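Local coordinates for protein cytochrome P450 reductase (Amycolatopsis methanolica 239, PDB 5OGX) that passes electrons from NADH through FAD and a 2Fe-2S cluster to a partner cytochrome P450 that O-demethylates guaiacol and other lignin-derived aromatics, at residues E126-E131 and K159-H164; L103-L108 and L122-P127. All coordinates share one frame; numbering follows the deposited sequence.

Overall arrangement
Following the chain, residues 103-108 come first, on strand 101-114; the chain turns back into strand 117-124, and contact 2 closes this beta hairpin across 13 intervening residues, pairing through Leu122-Leu124 with a last bond from Ala125. Contact 1 opens where contact 2 ends, the two sharing Glu126 and Pro127. Once 27 residues have followed Glu131, passing strands 135-139 and 146-150, Lys159-His164 returns beside the loop. The two closures follow one another along the chain and do not nest. Their centres lie about 8 Å apart, and strand 117-124 sits between strands 101-114 and 160-166, so together they tie hairpin, loop and strand 160-166 into the antiparallel barrel of the FAD-binding domain.

Contact 1 (E126-E131 and K159-H164); sequences EPLAFE and KVLELH. With FAD (flavin-adenine dinucleotide), chain B.
Lys159 lays its aliphatic chain alongside the Pro127 ring, both side chains pointing the same way. From CB, the bend at chi2 (-87°) lays CD against the start of the loop, 3.8 Å from Pro127 N and 4.0 Å from Pro127 CD, with the carbonyl carbon of Glu126 also close. A second bend at chi3 (-87°) swings CE and NZ towards the preceding backbone, where NZ is hydrogen-bonded to the O of Leu124 and weakly to that of Ala125. The carboxylate of Glu126 stays apart, OE2 being 5.8 Å from Lys159 NZ, where opposite charge could act only at a distance.

Deeper in, Leu128 and Leu161 cross at about a right angle and meet through their CD2 methyls at 4.1 Å. The same Leu161 CD2 approaches the Phe130 ring obliquely, 4.4 Å from CE1. Further along the strand, His164 NE2 donates a nearly straight 2.9 Å bond to Glu162 OE2, reaching it from above the carboxylate plane; Arg119 and Arg255 form salt bridges to the same oxygen. FAD N3 donates its N-H to His164 O at 2.7 Å, one of several bonds that hold the cofactor. The loop thus covers the start of strand 160-166, while Leu161 also touches Leu103, Leu124 and Val136 on strands 101-114, 117-124 and 135-139.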
# COMPACT_ATOMS: atom_id res chain seq x y z
N GLU A 126 -10.28 16.21 -10.52
CA GLU A 126 -9.84 15.59 -11.76
C GLU A 126 -9.60 14.11 -11.53
O GLU A 126 -9.20 13.71 -10.43
CB GLU A 126 -8.55 16.24 -12.28
CG GLU A 126 -8.53 17.76 -12.17
CD GLU A 126 -9.54 18.44 -13.08
OE1 GLU A 126 -9.88 19.62 -12.83
OE2 GLU A 126 -10.00 17.79 -14.05
N PRO A 127 -9.80 13.27 -12.55
CA PRO A 127 -9.53 11.84 -12.39
C PRO A 127 -8.09 11.58 -11.99
O PRO A 127 -7.16 12.24 -12.49
CB PRO A 127 -9.84 11.24 -13.77
CG PRO A 127 -10.68 12.25 -14.46
CD PRO A 127 -10.36 13.60 -13.88
N LEU A 128 -7.90 10.61 -11.11
CA LEU A 128 -6.57 10.17 -10.70
C LEU A 128 -6.22 8.88 -11.44
O LEU A 128 -6.99 7.92 -11.41
CB LEU A 128 -6.51 9.94 -9.20
CG LEU A 128 -5.14 9.52 -8.68
CD1 LEU A 128 -4.15 10.66 -8.94
CD2 LEU A 128 -5.21 9.18 -7.19
N ALA A 129 -5.06 8.87 -12.09
CA ALA A 129 -4.53 7.65 -12.69
C ALA A 129 -3.75 6.89 -11.62
O ALA A 129 -2.85 7.46 -11.00
CB ALA A 129 -3.61 7.97 -13.86
N PHE A 130 -4.10 5.62 -11.40
CA PHE A 130 -3.42 4.78 -10.41
C PHE A 130 -3.67 3.32 -10.74
O PHE A 130 -4.54 2.97 -11.54
CB PHE A 130 -3.90 5.08 -8.98
CG PHE A 130 -5.38 4.84 -8.77
CD1 PHE A 130 -6.29 5.86 -9.00
CD2 PHE A 130 -5.85 3.60 -8.36
CE1 PHE A 130 -7.66 5.66 -8.83
CE2 PHE A 130 -7.24 3.39 -8.19
CZ PHE A 130 -8.13 4.43 -8.43
N GLU A 131 -2.88 2.45 -10.10
CA GLU A 131 -3.11 1.01 -10.12
C GLU A 131 -3.81 0.61 -8.83
O GLU A 131 -3.47 1.15 -7.77
CB GLU A 131 -1.80 0.23 -10.22
CG GLU A 131 -0.98 0.55 -11.47
CD GLU A 131 -1.68 0.09 -12.73
OE1 GLU A 131 -2.25 -1.03 -12.73
OE2 GLU A 131 -1.67 0.85 -13.71
N LYS A 159 -12.60 9.02 -9.58
CA LYS A 159 -12.99 10.34 -9.11
C LYS A 159 -13.37 10.38 -7.64
O LYS A 159 -13.49 11.48 -7.09
CB LYS A 159 -14.17 10.88 -9.94
CG LYS A 159 -13.78 11.33 -11.33
CD LYS A 159 -13.31 12.77 -11.32
CE LYS A 159 -14.49 13.72 -11.48
NZ LYS A 159 -14.15 15.10 -11.05
N VAL A 160 -13.57 9.24 -6.99
CA VAL A 160 -13.93 9.20 -5.58
C VAL A 160 -13.03 8.16 -4.94
O VAL A 160 -13.18 6.96 -5.19
CB VAL A 160 -15.40 8.86 -5.36
CG1 VAL A 160 -15.69 8.76 -3.87
CG2 VAL A 160 -16.32 9.91 -6.02
N LEU A 161 -12.08 8.61 -4.12
CA LEU A 161 -11.15 7.69 -3.48
C LEU A 161 -11.79 7.09 -2.24
O LEU A 161 -12.45 7.79 -1.47
CB LEU A 161 -9.85 8.41 -3.12
CG LEU A 161 -9.16 9.19 -4.26
CD1 LEU A 161 -7.88 9.86 -3.74
CD2 LEU A 161 -8.84 8.29 -5.47
N GLU A 162 -11.60 5.79 -2.05
CA GLU A 162 -12.19 5.07 -0.92
C GLU A 162 -11.09 4.61 0.02
O GLU A 162 -10.24 3.81 -0.37
CB GLU A 162 -13.01 3.86 -1.39
CG GLU A 162 -13.60 3.06 -0.23
CD GLU A 162 -14.33 1.81 -0.70
OE1 GLU A 162 -14.41 1.61 -1.92
OE2 GLU A 162 -14.80 1.04 0.16
N LEU A 163 -11.13 5.09 1.27
CA LEU A 163 -10.16 4.71 2.30
C LEU A 163 -10.88 3.96 3.42
O LEU A 163 -12.03 4.27 3.74
CB LEU A 163 -9.46 5.96 2.89
CG LEU A 163 -9.00 7.01 1.89
CD1 LEU A 163 -8.41 8.23 2.62
CD2 LEU A 163 -7.98 6.41 0.95
N HIS A 164 -10.18 2.99 4.01
CA HIS A 164 -10.65 2.30 5.22
C HIS A 164 -9.67 2.61 6.33
O HIS A 164 -8.50 2.21 6.26
CB HIS A 164 -10.72 0.78 5.01
CG HIS A 164 -11.56 0.36 3.85
ND1 HIS A 164 -11.62 -0.95 3.42
CD2 HIS A 164 -12.39 1.06 3.04
CE1 HIS A 164 -12.44 -1.03 2.39
NE2 HIS A 164 -12.92 0.17 2.14
PA FAD B . 0.29 7.97 15.34
O1A FAD B . 0.10 9.32 16.01
O2A FAD B . 1.37 7.96 14.29
O5B FAD B . 0.65 6.82 16.46
C5B FAD B . 0.19 6.97 17.78
C4B FAD B . 0.93 5.91 18.65
O4B FAD B . 0.46 4.72 18.38
C3B FAD B . 2.42 5.86 18.29
O3B FAD B . 3.14 5.62 19.41
C2B FAD B . 2.52 4.70 17.27
O2B FAD B . 3.90 4.13 17.22
C1B FAD B . 1.63 3.84 17.68
N9A FAD B . 0.96 3.18 16.59
C8A FAD B . 0.92 3.60 15.31
N7A FAD B . 0.18 2.72 14.62
C5A FAD B . -0.24 1.77 15.48
C6A FAD B . -1.02 0.65 15.29
N6A FAD B . -1.71 -0.01 14.20
N1A FAD B . -1.30 -0.14 16.32
C2A FAD B . -0.82 0.15 17.55
N3A FAD B . -0.05 1.25 17.75
C4A FAD B . 0.24 2.06 16.70
N1 FAD B . -3.88 2.69 8.16
C2 FAD B . -5.30 2.46 7.94
O2 FAD B . -6.06 2.53 8.85
N3 FAD B . -5.78 2.16 6.58
C4 FAD B . -4.91 2.06 5.45
O4 FAD B . -5.34 1.80 4.38
C4X FAD B . -3.46 2.28 5.71
N5 FAD B . -2.56 2.22 4.60
C5X FAD B . -1.14 2.42 4.87
C6 FAD B . -0.25 2.29 3.79
C7 FAD B . 1.10 2.49 4.07
C7M FAD B . 1.92 2.34 2.78
C8 FAD B . 1.55 2.80 5.35
C8M FAD B . 3.05 3.01 5.55
C9 FAD B . 0.66 2.91 6.42
C9A FAD B . -0.68 2.71 6.16
N10 FAD B . -1.61 2.83 7.30
C10 FAD B . -2.99 2.59 7.04
C1' FAD B . -1.13 3.22 8.64
C2' FAD B . -1.47 4.77 8.67
O2' FAD B . -0.76 5.54 7.71
C3' FAD B . -1.22 5.45 10.04
O3' FAD B . 0.05 5.07 10.48
C4' FAD B . -2.27 5.02 11.08
O4' FAD B . -3.54 5.45 10.69
C5' FAD B . -1.95 5.62 12.47
O5' FAD B . -1.65 7.00 12.32
P FAD B . -1.98 8.03 13.55
O1P FAD B . -1.44 9.38 13.17
O2P FAD B . -3.44 7.97 13.94
O3P FAD B . -1.15 7.41 14.82

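Contact 2 (L103-L108 and L122-P127); sequences LTATVL and LGLAEP
Leu122 and Leu124 both set CG opposite the carbonyl carbon (chi1 -61° and -62°); the second torsion extends CD1 and leaves CD2 turned back, and this turned-back methyl meets strand 101-114. Leu122 CD2 reaches Val107 CG2 at 3.8 Å, the two branched side chains meeting at a slant. Leu124 CD2 comes equally near Ala105 CB, and lies 4.1 Å from Leu103 CB, so one methyl spans two residues of the opposite strand. Ala105, Val107, Leu122 and Leu124 share one face of the sheet.

On the other face, Thr106 stands opposite Gly123, whose bare backbone is covered by Leu108. The leucine brings CG to 3.6 Å from Gly123 N and CD1 to 3.7 Å from Gly123 CA, its isobutyl group lying directly against the glycine backbone. Towards the loop, Thr104 turns its CB and CG2 to the Ala125 methyl.

The backbones form an antiparallel ladder. Thr106 and Gly123 are a hydrogen-bonded pair: Thr106 N donates to Gly123 O at 2.8 Å, and Gly123 N to Thr106 O at 2.7 Å. Ala105-Leu124 and Val107-Leu122 are the flanking non-hydrogen-bonded pairs. Beyond the regular ladder, Ala125 N still bonds to Thr104 O, longer at 3.2 Å and more bent at 142°. An Ala105 CA-H...O contact supplements the N-H bond at Gly123 O.

The hairpin is therefore two-sided: Ala105, Val107, Leu122 and Leu124 are buried on one face, while the side of Thr104, Thr106 and Gly123 is more open. Reciprocal amide bonds satisfy peptide polarity between its strands. Backbone bonds Leu161-Leu122 and Lys159-Leu124, together with the leucine contacts Leu122-Leu163 and Leu124-Leu161, join it to strand 160-166, which carries the flavin-binding His164.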
# COMPACT_ATOMS: atom_id res chain seq x y z
N LEU A 103 -3.53 16.55 -5.05
CA LEU A 103 -4.95 16.31 -5.28
C LEU A 103 -5.77 17.46 -4.73
O LEU A 103 -5.43 18.06 -3.71
CB LEU A 103 -5.41 15.01 -4.63
CG LEU A 103 -4.54 13.79 -4.93
CD1 LEU A 103 -5.10 12.55 -4.23
CD2 LEU A 103 -4.44 13.58 -6.44
N THR A 104 -6.86 17.77 -5.43
CA THR A 104 -7.89 18.69 -4.94
C THR A 104 -9.02 17.81 -4.43
O THR A 104 -9.94 17.45 -5.17
CB THR A 104 -8.35 19.65 -6.03
OG1 THR A 104 -7.23 20.41 -6.51
CG2 THR A 104 -9.39 20.61 -5.48
N ALA A 105 -8.94 17.41 -3.15
CA ALA A 105 -9.77 16.36 -2.59
C ALA A 105 -10.75 16.94 -1.58
O ALA A 105 -10.36 17.73 -0.72
CB ALA A 105 -8.91 15.29 -1.91
N THR A 106 -12.02 16.51 -1.67
CA THR A 106 -13.08 16.98 -0.79
C THR A 106 -13.79 15.79 -0.17
O THR A 106 -14.13 14.83 -0.87
CB THR A 106 -14.10 17.86 -1.54
OG1 THR A 106 -13.41 18.94 -2.19
CG2 THR A 106 -15.13 18.43 -0.58
N VAL A 107 -14.00 15.83 1.15
CA VAL A 107 -14.68 14.72 1.81
C VAL A 107 -16.12 14.67 1.31
O VAL A 107 -16.88 15.63 1.47
CB VAL A 107 -14.63 14.86 3.34
CG1 VAL A 107 -15.38 13.71 3.99
CG2 VAL A 107 -13.18 14.89 3.83
N LEU A 108 -16.49 13.55 0.69
CA LEU A 108 -17.87 13.32 0.30
C LEU A 108 -18.65 12.57 1.37
O LEU A 108 -19.85 12.84 1.56
CB LEU A 108 -17.93 12.54 -1.01
CG LEU A 108 -17.30 13.25 -2.21
CD1 LEU A 108 -17.53 12.45 -3.48
CD2 LEU A 108 -17.84 14.68 -2.36
N LEU A 122 -13.28 10.42 -0.71
CA LEU A 122 -12.70 11.70 -1.08
C LEU A 122 -12.98 11.97 -2.55
O LEU A 122 -12.51 11.22 -3.42
CB LEU A 122 -11.18 11.71 -0.84
CG LEU A 122 -10.64 11.51 0.57
CD1 LEU A 122 -9.12 11.63 0.53
CD2 LEU A 122 -11.27 12.53 1.52
N GLY A 123 -13.74 13.02 -2.83
CA GLY A 123 -14.02 13.39 -4.21
C GLY A 123 -12.89 14.24 -4.78
O GLY A 123 -12.35 15.12 -4.11
N LEU A 124 -12.55 13.96 -6.03
CA LEU A 124 -11.45 14.64 -6.71
C LEU A 124 -11.98 15.58 -7.78
O LEU A 124 -12.98 15.30 -8.44
CB LEU A 124 -10.50 13.63 -7.35
CG LEU A 124 -9.83 12.68 -6.38
CD1 LEU A 124 -8.84 11.79 -7.14
CD2 LEU A 124 -9.11 13.45 -5.27
N ALA A 125 -11.27 16.69 -7.97
CA ALA A 125 -11.63 17.62 -9.04
C ALA A 125 -11.32 17.04 -10.42
O ALA A 125 -12.02 17.36 -11.39
CB ALA A 125 -10.91 18.95 -8.85
N GLU A 126 -10.28 16.21 -10.52
CA GLU A 126 -9.84 15.59 -11.76
C GLU A 126 -9.60 14.11 -11.53
O GLU A 126 -9.20 13.71 -10.43
CB GLU A 126 -8.55 16.24 -12.28
CG GLU A 126 -8.53 17.76 -12.17
CD GLU A 126 -9.54 18.44 -13.08
OE1 GLU A 126 -9.88 19.62 -12.83
OE2 GLU A 126 -10.00 17.79 -14.05
N PRO A 127 -9.80 13.27 -12.55
CA PRO A 127 -9.53 11.84 -12.39
C PRO A 127 -8.09 11.58 -11.99
O PRO A 127 -7.16 12.24 -12.49
CB PRO A 127 -9.84 11.24 -13.77
CG PRO A 127 -10.68 12.25 -14.46
CD PRO A 127 -10.36 13.60 -13.88